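Local structure of MgGH51 (Meripilus giganteus, 6ZPV) at residues A55-I60 with V94-E99; Q395-H400 with N421-F426; I550-A555 with Y612-F617; G31-E36 with D212-L217. The protein hydrolyses terminal alpha-L-arabinofuranosyl residues from arabinose-containing glycans, acting as a fungal GH51 alpha-L-arabinofuranosidase. All coordinates share one frame; numbering follows the deposited sequence. Where two conformers were deposited one is given.

Contact 1: residues A55-I60 with V94-E99; sequences AAWHPI and VGFTNE
Trp57 turns its CG to the position opposite its own carbonyl carbon (chi1 -62°), while Asn98 carries CG opposite its backbone N (chi1 -172°), and this lays the amide over the indole. Asn98 ND2 stands above one face of the indole, 3.2 Å from Trp57 CE2, with amide and ring nearly perpendicular; Asn98 CB makes a CH-pi contact with the indole's six-membered ring. Phe96 CD1 comes within 3.7 Å of Trp57 CZ3, the two rings set obliquely. The polar ends are taken up nearby: Trp57 NE1 donates to Asn40 O, Asn98 ND2 to Gln39 O, and Asn98 OD1 accepts from Gly100 N. With an alanine in place of Trp57, Asn98 would probably lose the surface beneath its amide and Asn40 O its indole donor. The strands pair antiparallel at the edge of one sheet of a beta sandwich, His58 and Thr97 forming a hydrogen-bonded pair. On their face, the imidazole edge meets a carboxylate almost in its own plane: His58 NE2 donates to the anti lone pair of Glu99 OE2 at 2.7 Å. Aromatic packing thus marks the sandwich interior. The carboxylate, and a sulfate probably from the crystallisation liquor, would both favour a positively charged imidazole.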
# COMPACT_ATOMS: atom_id res chain seq x y z
N ALA A 55 -21.78 -7.32 -9.32
CA ALA A 55 -21.04 -6.05 -9.41
C ALA A 55 -19.87 -6.18 -10.39
O ALA A 55 -19.09 -7.14 -10.33
CB ALA A 55 -20.49 -5.66 -8.06
N ALA A 56 -19.75 -5.17 -11.27
CA ALA A 56 -18.71 -5.05 -12.31
C ALA A 56 -19.00 -5.86 -13.58
O ALA A 56 -18.28 -5.64 -14.57
CB ALA A 56 -17.32 -5.28 -11.81
N TRP A 57 -19.99 -6.78 -13.55
CA TRP A 57 -20.29 -7.68 -14.67
C TRP A 57 -21.54 -7.21 -15.40
O TRP A 57 -22.54 -6.84 -14.74
CB TRP A 57 -20.45 -9.12 -14.20
CG TRP A 57 -19.24 -9.70 -13.60
CD1 TRP A 57 -18.87 -9.76 -12.29
CD2 TRP A 57 -18.18 -10.34 -14.30
NE1 TRP A 57 -17.67 -10.39 -12.14
CE2 TRP A 57 -17.20 -10.77 -13.36
CE3 TRP A 57 -17.94 -10.59 -15.67
CZ2 TRP A 57 -16.04 -11.48 -13.74
CZ3 TRP A 57 -16.77 -11.25 -16.04
CH2 TRP A 57 -15.85 -11.67 -15.08
N HIS A 58 -21.59 -7.33 -16.71
CA HIS A 58 -22.72 -6.85 -17.51
C HIS A 58 -22.95 -7.77 -18.68
O HIS A 58 -21.99 -8.25 -19.29
CB HIS A 58 -22.39 -5.43 -18.04
CG HIS A 58 -22.01 -4.47 -16.98
ND1 HIS A 58 -22.95 -3.84 -16.19
CD2 HIS A 58 -20.78 -4.11 -16.53
CE1 HIS A 58 -22.29 -3.10 -15.28
NE2 HIS A 58 -20.97 -3.24 -15.48
N PRO A 59 -24.21 -7.98 -19.11
CA PRO A 59 -24.44 -8.81 -20.30
C PRO A 59 -24.02 -8.11 -21.57
O PRO A 59 -24.05 -6.89 -21.68
CB PRO A 59 -25.96 -9.00 -20.26
CG PRO A 59 -26.48 -7.78 -19.54
CD PRO A 59 -25.44 -7.45 -18.50
N ILE A 60 -23.68 -8.93 -22.54
CA ILE A 60 -23.59 -8.54 -23.96
C ILE A 60 -24.84 -9.12 -24.61
O ILE A 60 -25.10 -10.34 -24.47
CB ILE A 60 -22.29 -9.02 -24.63
CG1 ILE A 60 -21.09 -8.28 -24.06
CG2 ILE A 60 -22.40 -8.85 -26.14
CD1 ILE A 60 -19.76 -8.85 -24.50
N VAL A 94 -22.68 -13.03 -28.06
CA VAL A 94 -23.50 -13.09 -26.81
C VAL A 94 -22.53 -13.44 -25.70
O VAL A 94 -21.69 -14.34 -25.90
CB VAL A 94 -24.70 -14.07 -26.96
CG1 VAL A 94 -25.49 -14.13 -25.65
CG2 VAL A 94 -25.63 -13.71 -28.14
N GLY A 95 -22.61 -12.82 -24.54
CA GLY A 95 -21.63 -13.03 -23.50
C GLY A 95 -21.75 -11.99 -22.45
O GLY A 95 -22.87 -11.64 -22.05
N PHE A 96 -20.60 -11.51 -21.95
CA PHE A 96 -20.63 -10.59 -20.80
C PHE A 96 -19.30 -9.82 -20.77
O PHE A 96 -18.30 -10.26 -21.33
CB PHE A 96 -20.92 -11.34 -19.50
CG PHE A 96 -20.11 -12.59 -19.34
CD1 PHE A 96 -18.85 -12.58 -18.74
CD2 PHE A 96 -20.62 -13.83 -19.75
CE1 PHE A 96 -18.14 -13.74 -18.61
CE2 PHE A 96 -19.88 -14.98 -19.64
CZ PHE A 96 -18.64 -14.93 -19.06
N THR A 97 -19.33 -8.69 -20.09
CA THR A 97 -18.19 -7.82 -19.83
C THR A 97 -17.90 -7.69 -18.34
O THR A 97 -18.81 -7.83 -17.52
CB THR A 97 -18.34 -6.44 -20.49
OG1 THR A 97 -19.47 -5.80 -19.92
CG2 THR A 97 -18.44 -6.50 -21.99
N ASN A 98 -16.65 -7.34 -18.07
CA ASN A 98 -16.23 -6.85 -16.75
C ASN A 98 -15.66 -5.45 -16.97
O ASN A 98 -14.74 -5.29 -17.80
CB ASN A 98 -15.17 -7.76 -16.11
CG ASN A 98 -14.87 -7.41 -14.66
OD1 ASN A 98 -14.14 -6.42 -14.42
ND2 ASN A 98 -15.39 -8.19 -13.74
N GLU A 99 -16.16 -4.47 -16.22
CA GLU A 99 -15.78 -3.07 -16.41
C GLU A 99 -14.46 -2.75 -15.72
O GLU A 99 -14.04 -1.56 -15.76
CB GLU A 99 -16.90 -2.16 -15.88
CG GLU A 99 -17.07 -2.21 -14.36
CD GLU A 99 -18.19 -1.34 -13.83
OE1 GLU A 99 -17.88 -0.32 -13.18
OE2 GLU A 99 -19.38 -1.61 -14.09
O HOH W 1 -21.68 -5.35 -21.66

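Contact 2: residues Q395-H400 with N421-F426; sequences QSYDVH and NGTTYF. With NAG (2-acetamido-2-deoxy-beta-D-glucopyranose), chain B.
Ser396 and Thr424 join hydroxyls across two neighbouring parallel strands of the (beta/alpha)8 barrel, the first and last elements of a beta-alpha-beta crossover through helix 405-410. Ser396 OG donates to Thr424 OG1 at 2.7 Å. On the same face of the sheet Asp398 and Phe426 run side by side, pointing the same way: the carboxylate carbon CG of Asp398 is 3.7 Å from Phe426 CD2, its plane 25° from that of the ring. The opposite face is aromatic, with Tyr397 CB against Tyr425 CD1. Backbone bonds keep the register, among them Val399 N to Phe426 O at 2.8 Å.

In the next shell, Arg378 binds Ser396 OG, and both tyrosine hydroxyls reach Trp386. Asp398 OD1 accepts from Gly428 N, whereas its OD2 is met from above the carboxylate plane by His400 NE2 at 2.7 Å. Replacing Asp398 with an alanine is likely to leave His400 NE2 and Gly428 N without these acceptors and the flank of Phe426 without this neighbour.

Just before the second strand, Asn421, Gly422 and Thr423 form an N-glycosylation sequon: Thr423 OG1 donates to Asn421 OD1, and Asn421 ND2 is bonded covalently to C1 of the N-acetylglucosamine at 1.4 Å.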
# COMPACT_ATOMS: atom_id res chain seq x y z
N GLN A 395 10.05 -3.16 23.57
CA GLN A 395 11.23 -2.47 23.03
C GLN A 395 10.85 -1.33 22.11
O GLN A 395 11.71 -0.44 21.91
CB GLN A 395 12.10 -3.47 22.31
CG GLN A 395 12.65 -4.54 23.22
CD GLN A 395 13.72 -5.26 22.48
OE1 GLN A 395 13.45 -6.19 21.69
NE2 GLN A 395 14.94 -4.79 22.72
N SER A 396 9.67 -1.33 21.55
CA SER A 396 9.20 -0.29 20.63
C SER A 396 7.70 -0.08 20.79
O SER A 396 6.94 -1.04 21.11
CB SER A 396 9.50 -0.65 19.22
OG SER A 396 10.87 -0.79 18.91
N TYR A 397 7.27 1.13 20.47
CA TYR A 397 5.86 1.51 20.34
C TYR A 397 5.62 2.14 18.96
O TYR A 397 6.50 2.85 18.45
CB TYR A 397 5.45 2.56 21.38
CG TYR A 397 5.08 1.98 22.73
CD1 TYR A 397 3.80 1.46 22.92
CD2 TYR A 397 5.92 1.95 23.83
CE1 TYR A 397 3.38 0.95 24.13
CE2 TYR A 397 5.51 1.43 25.04
CZ TYR A 397 4.23 0.93 25.21
OH TYR A 397 3.81 0.49 26.43
N ASP A 398 4.42 1.91 18.41
CA ASP A 398 3.90 2.52 17.20
C ASP A 398 2.98 3.68 17.59
O ASP A 398 1.98 3.45 18.30
CB ASP A 398 3.16 1.51 16.33
CG ASP A 398 2.67 2.06 14.99
OD1 ASP A 398 2.98 3.26 14.73
OD2 ASP A 398 1.96 1.33 14.25
N VAL A 399 3.34 4.89 17.17
CA VAL A 399 2.58 6.14 17.43
C VAL A 399 1.94 6.60 16.14
O VAL A 399 2.62 6.72 15.10
CB VAL A 399 3.55 7.20 18.00
CG1 VAL A 399 2.84 8.49 18.31
CG2 VAL A 399 4.32 6.69 19.19
N HIS A 400 0.63 6.89 16.18
CA HIS A 400 -0.12 7.40 15.02
C HIS A 400 -0.62 8.80 15.31
O HIS A 400 -1.13 9.03 16.40
CB HIS A 400 -1.35 6.51 14.71
CG HIS A 400 -1.01 5.09 14.40
ND1 HIS A 400 -1.99 4.13 14.27
CD2 HIS A 400 0.17 4.47 14.20
CE1 HIS A 400 -1.40 2.98 14.01
NE2 HIS A 400 -0.09 3.13 13.95
N ASN A 421 15.85 5.64 27.11
CA ASN A 421 15.84 4.53 28.09
C ASN A 421 15.74 3.18 27.36
O ASN A 421 15.25 2.20 27.98
CB ASN A 421 14.82 4.78 29.20
CG ASN A 421 13.40 4.84 28.75
OD1 ASN A 421 13.06 4.48 27.57
ND2 ASN A 421 12.58 5.28 29.70
N GLY A 422 16.18 3.14 26.09
CA GLY A 422 16.23 1.89 25.34
C GLY A 422 15.01 1.63 24.47
O GLY A 422 15.04 0.64 23.73
N THR A 423 14.00 2.43 24.62
CA THR A 423 12.79 2.27 23.83
C THR A 423 12.96 2.99 22.50
O THR A 423 13.49 4.09 22.47
CB THR A 423 11.57 2.87 24.54
OG1 THR A 423 11.59 2.56 25.92
CG2 THR A 423 10.29 2.40 23.89
N THR A 424 12.53 2.39 21.41
CA THR A 424 12.48 3.08 20.14
C THR A 424 11.02 3.24 19.70
O THR A 424 10.14 2.49 20.11
CB THR A 424 13.34 2.37 19.10
OG1 THR A 424 12.85 1.06 18.88
CG2 THR A 424 14.79 2.35 19.43
N TYR A 425 10.80 4.21 18.83
CA TYR A 425 9.47 4.66 18.43
C TYR A 425 9.32 4.61 16.93
O TYR A 425 10.22 5.06 16.18
CB TYR A 425 9.19 6.04 19.01
CG TYR A 425 9.16 6.04 20.52
CD1 TYR A 425 8.01 5.70 21.22
CD2 TYR A 425 10.30 6.22 21.29
CE1 TYR A 425 7.99 5.61 22.59
CE2 TYR A 425 10.32 6.12 22.69
CZ TYR A 425 9.13 5.81 23.34
OH TYR A 425 9.07 5.72 24.70
N PHE A 426 8.19 4.09 16.51
CA PHE A 426 7.81 3.98 15.08
C PHE A 426 6.63 4.92 14.88
O PHE A 426 5.58 4.75 15.52
CB PHE A 426 7.34 2.54 14.86
CG PHE A 426 6.75 2.20 13.52
CD1 PHE A 426 7.10 2.88 12.39
CD2 PHE A 426 5.87 1.12 13.39
CE1 PHE A 426 6.61 2.51 11.14
CE2 PHE A 426 5.38 0.72 12.15
CZ PHE A 426 5.78 1.43 11.02
C1 NAG B . 11.18 5.41 29.59
C2 NAG B . 10.49 4.34 30.49
C3 NAG B . 9.02 4.57 30.74
C4 NAG B . 8.61 5.96 31.06
C5 NAG B . 9.33 6.88 30.06
C6 NAG B . 9.12 8.36 30.42
C7 NAG B . 11.83 2.30 30.32
C8 NAG B . 12.11 1.01 29.54
N2 NAG B . 10.77 3.00 30.00
O3 NAG B . 8.50 3.64 31.71
O4 NAG B . 7.22 6.26 30.91
O5 NAG B . 10.72 6.71 30.07
O6 NAG B . 9.49 8.61 31.78
O7 NAG B . 12.53 2.62 31.29
O HOH W 2 14.81 -2.19 24.50

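Contact 3: residues I550-A555 with Y612-F617; sequences IKIANA and YNAPAF
Asn554 meets Ala614 through the edge of its side-chain amide, within a C-terminal beta sandwich whose two sheets supply one strand each. Asn554 ND2 donates to Ala614 O at 3.1 Å; the acceptor lies in the amide plane, but the donor stands well above the plane of the Ala614 carbonyl. The two aromatic rings are met at a slant: Ile552 CD1 touches Tyr612 CD2 at 3.8 Å, and Ala555 O comes within 3.4 Å of Phe617 CE1.

The two-sheet arrangement sets the spacing of the backbones. Strand 547-554 belongs to the seven-stranded sheet and strand 609-614 to the three-stranded one, so their axes pass 8.8 Å apart and side chains fill the interval. Ile552 CG2 faces Ala614 CB, continuing the apolar layer from Tyr612. At the far end of that phenol, Tyr612 OH bonds Ser620 OG, on the strand that pairs with 547-554.

After Ala614 the chain changes sheets, crossing by way of Pro615 to Phe617 into strand 618-625. Asn554 sits in this corner. With CG trans to the main-chain N (chi1 -175°), it extends toward the crossing chain, and its amide is fixed from several directions: ND2 also donates to Ser558 O, and OD1 accepts from Gly556 N. On the backbone of the same residue, the carbonyl oxygen Asn554 O lies 3.1 Å from Phe617 CA.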
# COMPACT_ATOMS: atom_id res chain seq x y z
N ILE A 550 21.14 18.98 3.85
CA ILE A 550 20.53 20.03 4.67
C ILE A 550 19.09 20.16 4.25
O ILE A 550 18.79 20.65 3.15
CB ILE A 550 21.31 21.35 4.52
CG1 ILE A 550 22.78 21.23 4.86
CG2 ILE A 550 20.61 22.44 5.32
CD1 ILE A 550 23.63 22.39 4.40
N LYS A 551 18.17 19.66 5.07
CA LYS A 551 16.72 19.65 4.76
C LYS A 551 16.04 20.76 5.52
O LYS A 551 16.25 20.87 6.73
CB LYS A 551 16.15 18.24 5.06
CG LYS A 551 16.77 17.15 4.20
CD LYS A 551 16.02 15.90 4.05
CE LYS A 551 16.01 15.06 5.28
NZ LYS A 551 16.81 13.72 5.12
N ILE A 552 15.27 21.57 4.80
CA ILE A 552 14.72 22.82 5.35
C ILE A 552 13.23 22.89 5.03
O ILE A 552 12.83 22.84 3.84
CB ILE A 552 15.40 24.04 4.72
CG1 ILE A 552 16.93 23.95 4.82
CG2 ILE A 552 14.86 25.32 5.32
CD1 ILE A 552 17.68 24.87 3.88
N ALA A 553 12.41 23.02 6.06
CA ALA A 553 10.96 23.19 5.91
C ALA A 553 10.59 24.60 6.35
O ALA A 553 10.78 24.94 7.51
CB ALA A 553 10.21 22.13 6.71
N ASN A 554 10.01 25.36 5.43
CA ASN A 554 9.38 26.65 5.76
C ASN A 554 7.89 26.41 5.66
O ASN A 554 7.35 26.41 4.57
CB ASN A 554 9.87 27.80 4.90
CG ASN A 554 9.29 29.12 5.34
OD1 ASN A 554 8.40 29.14 6.22
ND2 ASN A 554 9.79 30.22 4.78
N ALA A 555 7.24 26.15 6.82
CA ALA A 555 5.83 25.76 6.87
C ALA A 555 4.92 26.95 7.05
O ALA A 555 3.67 26.72 7.28
CB ALA A 555 5.59 24.75 7.99
N TYR A 612 20.71 30.81 2.18
CA TYR A 612 19.56 30.32 1.40
C TYR A 612 18.32 31.10 1.80
O TYR A 612 18.05 31.21 3.03
CB TYR A 612 19.35 28.81 1.63
CG TYR A 612 18.16 28.28 0.86
CD1 TYR A 612 18.13 28.31 -0.52
CD2 TYR A 612 17.07 27.74 1.51
CE1 TYR A 612 17.06 27.82 -1.22
CE2 TYR A 612 15.99 27.23 0.84
CZ TYR A 612 15.98 27.28 -0.56
OH TYR A 612 14.92 26.81 -1.29
N ASN A 613 17.55 31.57 0.83
CA ASN A 613 16.26 32.19 1.08
C ASN A 613 15.18 31.14 0.88
O ASN A 613 14.91 30.74 -0.24
CB ASN A 613 16.01 33.41 0.18
CG ASN A 613 14.69 34.13 0.52
OD1 ASN A 613 13.93 33.89 1.52
ND2 ASN A 613 14.35 35.11 -0.30
N ALA A 614 14.59 30.68 1.97
CA ALA A 614 13.55 29.63 1.95
C ALA A 614 12.20 30.27 1.68
O ALA A 614 11.70 31.01 2.51
CB ALA A 614 13.50 28.87 3.24
N PRO A 615 11.59 30.01 0.51
CA PRO A 615 10.30 30.61 0.23
C PRO A 615 9.25 30.21 1.25
O PRO A 615 9.33 29.12 1.86
CB PRO A 615 9.91 30.13 -1.20
CG PRO A 615 11.24 29.76 -1.80
CD PRO A 615 12.07 29.24 -0.64
N ALA A 616 8.22 31.04 1.40
CA ALA A 616 7.01 30.60 2.11
C ALA A 616 6.56 29.23 1.58
O ALA A 616 6.68 28.97 0.38
CB ALA A 616 5.90 31.60 1.87
N PHE A 617 6.09 28.40 2.46
CA PHE A 617 5.51 27.09 2.11
C PHE A 617 6.48 26.35 1.19
O PHE A 617 6.16 26.07 0.01
CB PHE A 617 4.13 27.23 1.48
CG PHE A 617 3.14 27.88 2.42
CD1 PHE A 617 2.78 27.29 3.66
CD2 PHE A 617 2.61 29.10 2.13
CE1 PHE A 617 1.96 27.90 4.56
CE2 PHE A 617 1.74 29.73 3.03
CZ PHE A 617 1.44 29.13 4.24

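Contact 4: residues G31-E36 with D212-L217; sequences GGLYAE and DIAETL
Leu33 offers the clearest path across this contact, from the end of a short helix to the flank of helix 211-219. Its CB is already 4.5 Å from Ile213 CG2. From there CG swings away from the backbone N (chi1 -180°), and the branch that follows divides the work. CD1 does most of the touching: it lies 3.9 Å from Ile213 CG2 and 4.1 Å from Ala214 CA, and approaches Leu217 CD1 to 4.1 Å. It therefore rests against residues one turn apart on the same helix. Leu33 CD2 adds a looser contact, 4.4 Å from Leu217 CD1.

Ile213 supplies the partner surface, its side chain crossing that of Leu33 at a slant. While CG2 meets the leucine, CD1 of Ile213 reaches back over the preceding peptide, 3.6 Å from Gly32 O. Between these two segments the joint is van der Waals packing; backbone bonds of Leu33 with Arg210 and of Ala35 with Gly208 tie the chains together just before the helix. In the helix, Asp212 O accepts from both Thr216 N and Thr216 OG1, which come from opposite faces of its carbonyl plane, the hydroxyl at 2.7 Å.

Ala214 touches Phe202 and Leu217 touches Leu482, while Ile213 also packs on Tyr498 and Val503 of strands 496-498 and 503-505. Helix 29-33 follows barrel strand 20-21, and helix 211-219 leads into its neighbour, strand 224-227; the contact therefore brings together the chain on entering and leaving the intervening beta sandwich.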
# COMPACT_ATOMS: atom_id res chain seq x y z
N GLY A 31 -7.47 -3.50 -7.18
CA GLY A 31 -7.69 -2.28 -7.89
C GLY A 31 -6.53 -1.29 -7.92
O GLY A 31 -6.63 -0.25 -8.59
N GLY A 32 -5.45 -1.65 -7.23
CA GLY A 32 -4.33 -0.72 -7.03
C GLY A 32 -3.00 -1.38 -7.28
O GLY A 32 -2.62 -1.69 -8.42
N LEU A 33 -2.25 -1.59 -6.20
CA LEU A 33 -0.89 -2.21 -6.33
C LEU A 33 -0.97 -3.62 -6.93
O LEU A 33 -0.05 -4.01 -7.65
CB LEU A 33 -0.23 -2.18 -4.95
CG LEU A 33 1.18 -2.77 -4.89
CD1 LEU A 33 2.16 -1.94 -5.70
CD2 LEU A 33 1.63 -2.79 -3.43
N TYR A 34 -2.00 -4.39 -6.60
CA TYR A 34 -2.16 -5.73 -7.18
C TYR A 34 -2.61 -5.60 -8.63
O TYR A 34 -3.58 -4.91 -8.89
CB TYR A 34 -3.14 -6.53 -6.31
CG TYR A 34 -3.36 -7.96 -6.72
CD1 TYR A 34 -2.31 -8.82 -7.01
CD2 TYR A 34 -4.65 -8.47 -6.75
CE1 TYR A 34 -2.56 -10.14 -7.34
CE2 TYR A 34 -4.88 -9.80 -7.08
CZ TYR A 34 -3.84 -10.65 -7.40
OH TYR A 34 -4.12 -11.97 -7.70
N ALA A 35 -1.93 -6.28 -9.56
CA ALA A 35 -2.13 -5.92 -11.00
C ALA A 35 -3.41 -6.47 -11.63
O ALA A 35 -3.70 -6.08 -12.77
CB ALA A 35 -0.93 -6.40 -11.79
N GLU A 36 -4.15 -7.35 -10.96
CA GLU A 36 -5.38 -7.89 -11.53
C GLU A 36 -6.28 -6.79 -12.04
O GLU A 36 -6.56 -5.78 -11.32
CB GLU A 36 -6.11 -8.70 -10.45
CG GLU A 36 -7.52 -9.11 -10.81
CD GLU A 36 -7.58 -10.13 -11.97
OE1 GLU A 36 -6.99 -11.24 -11.77
OE2 GLU A 36 -8.14 -9.82 -13.02
N ASP A 212 3.35 0.94 -12.86
CA ASP A 212 3.54 2.36 -12.55
C ASP A 212 3.46 2.63 -11.03
O ASP A 212 4.28 3.41 -10.55
CB ASP A 212 2.62 3.24 -13.41
CG ASP A 212 1.13 3.02 -13.27
OD1 ASP A 212 0.73 2.09 -12.52
OD2 ASP A 212 0.34 3.78 -13.96
N ILE A 213 2.55 1.98 -10.34
CA ILE A 213 2.42 2.18 -8.91
C ILE A 213 3.65 1.59 -8.22
O ILE A 213 4.25 2.27 -7.37
CB ILE A 213 1.10 1.57 -8.38
CG1 ILE A 213 -0.12 2.26 -8.99
CG2 ILE A 213 1.12 1.61 -6.87
CD1 ILE A 213 -1.44 1.66 -8.55
N ALA A 214 4.03 0.35 -8.54
CA ALA A 214 5.18 -0.27 -7.88
C ALA A 214 6.43 0.61 -8.08
O ALA A 214 7.21 0.79 -7.16
CB ALA A 214 5.41 -1.67 -8.43
N GLU A 215 6.64 1.07 -9.31
CA GLU A 215 7.82 1.91 -9.60
C GLU A 215 7.79 3.21 -8.82
O GLU A 215 8.83 3.74 -8.38
CB GLU A 215 7.88 2.20 -11.06
CG GLU A 215 8.20 1.01 -11.95
CD GLU A 215 7.93 1.17 -13.44
OE1 GLU A 215 7.47 2.29 -13.82
OE2 GLU A 215 8.06 0.18 -14.20
N THR A 216 6.59 3.80 -8.65
CA THR A 216 6.42 5.04 -7.87
C THR A 216 6.79 4.80 -6.42
O THR A 216 7.46 5.67 -5.79
CB THR A 216 5.02 5.60 -8.03
OG1 THR A 216 4.69 5.86 -9.39
CG2 THR A 216 4.79 6.87 -7.23
N LEU A 217 6.36 3.69 -5.83
CA LEU A 217 6.74 3.39 -4.46
C LEU A 217 8.23 3.24 -4.38
O LEU A 217 8.87 3.77 -3.44
CB LEU A 217 6.02 2.11 -4.00
CG LEU A 217 4.49 2.22 -3.95
CD1 LEU A 217 3.91 0.95 -3.32
CD2 LEU A 217 3.98 3.48 -3.33

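In the fold
All four contacts are largely buried, but contact 1 meets the surface on its His58 side and contact 2 at its glycosylated end, whereas every touching residue of contact 4 is buried. Contacts 1 and 2 pair strands through backbone bonds, antiparallel in the sandwich, parallel in the barrel; a histidine-carboxylate bond crosses the strands in contact 1 but lies within one strand in contact 2. Contact 3 joins two sheets face to face through side chains and one amide. Contact 4, the most central, is held across its segments by van der Waals contacts alone and spans the insertion containing contact 1, with centres about 25 Å apart. Contacts 1 and 3 lie on opposite sides, centres about 53 Å apart.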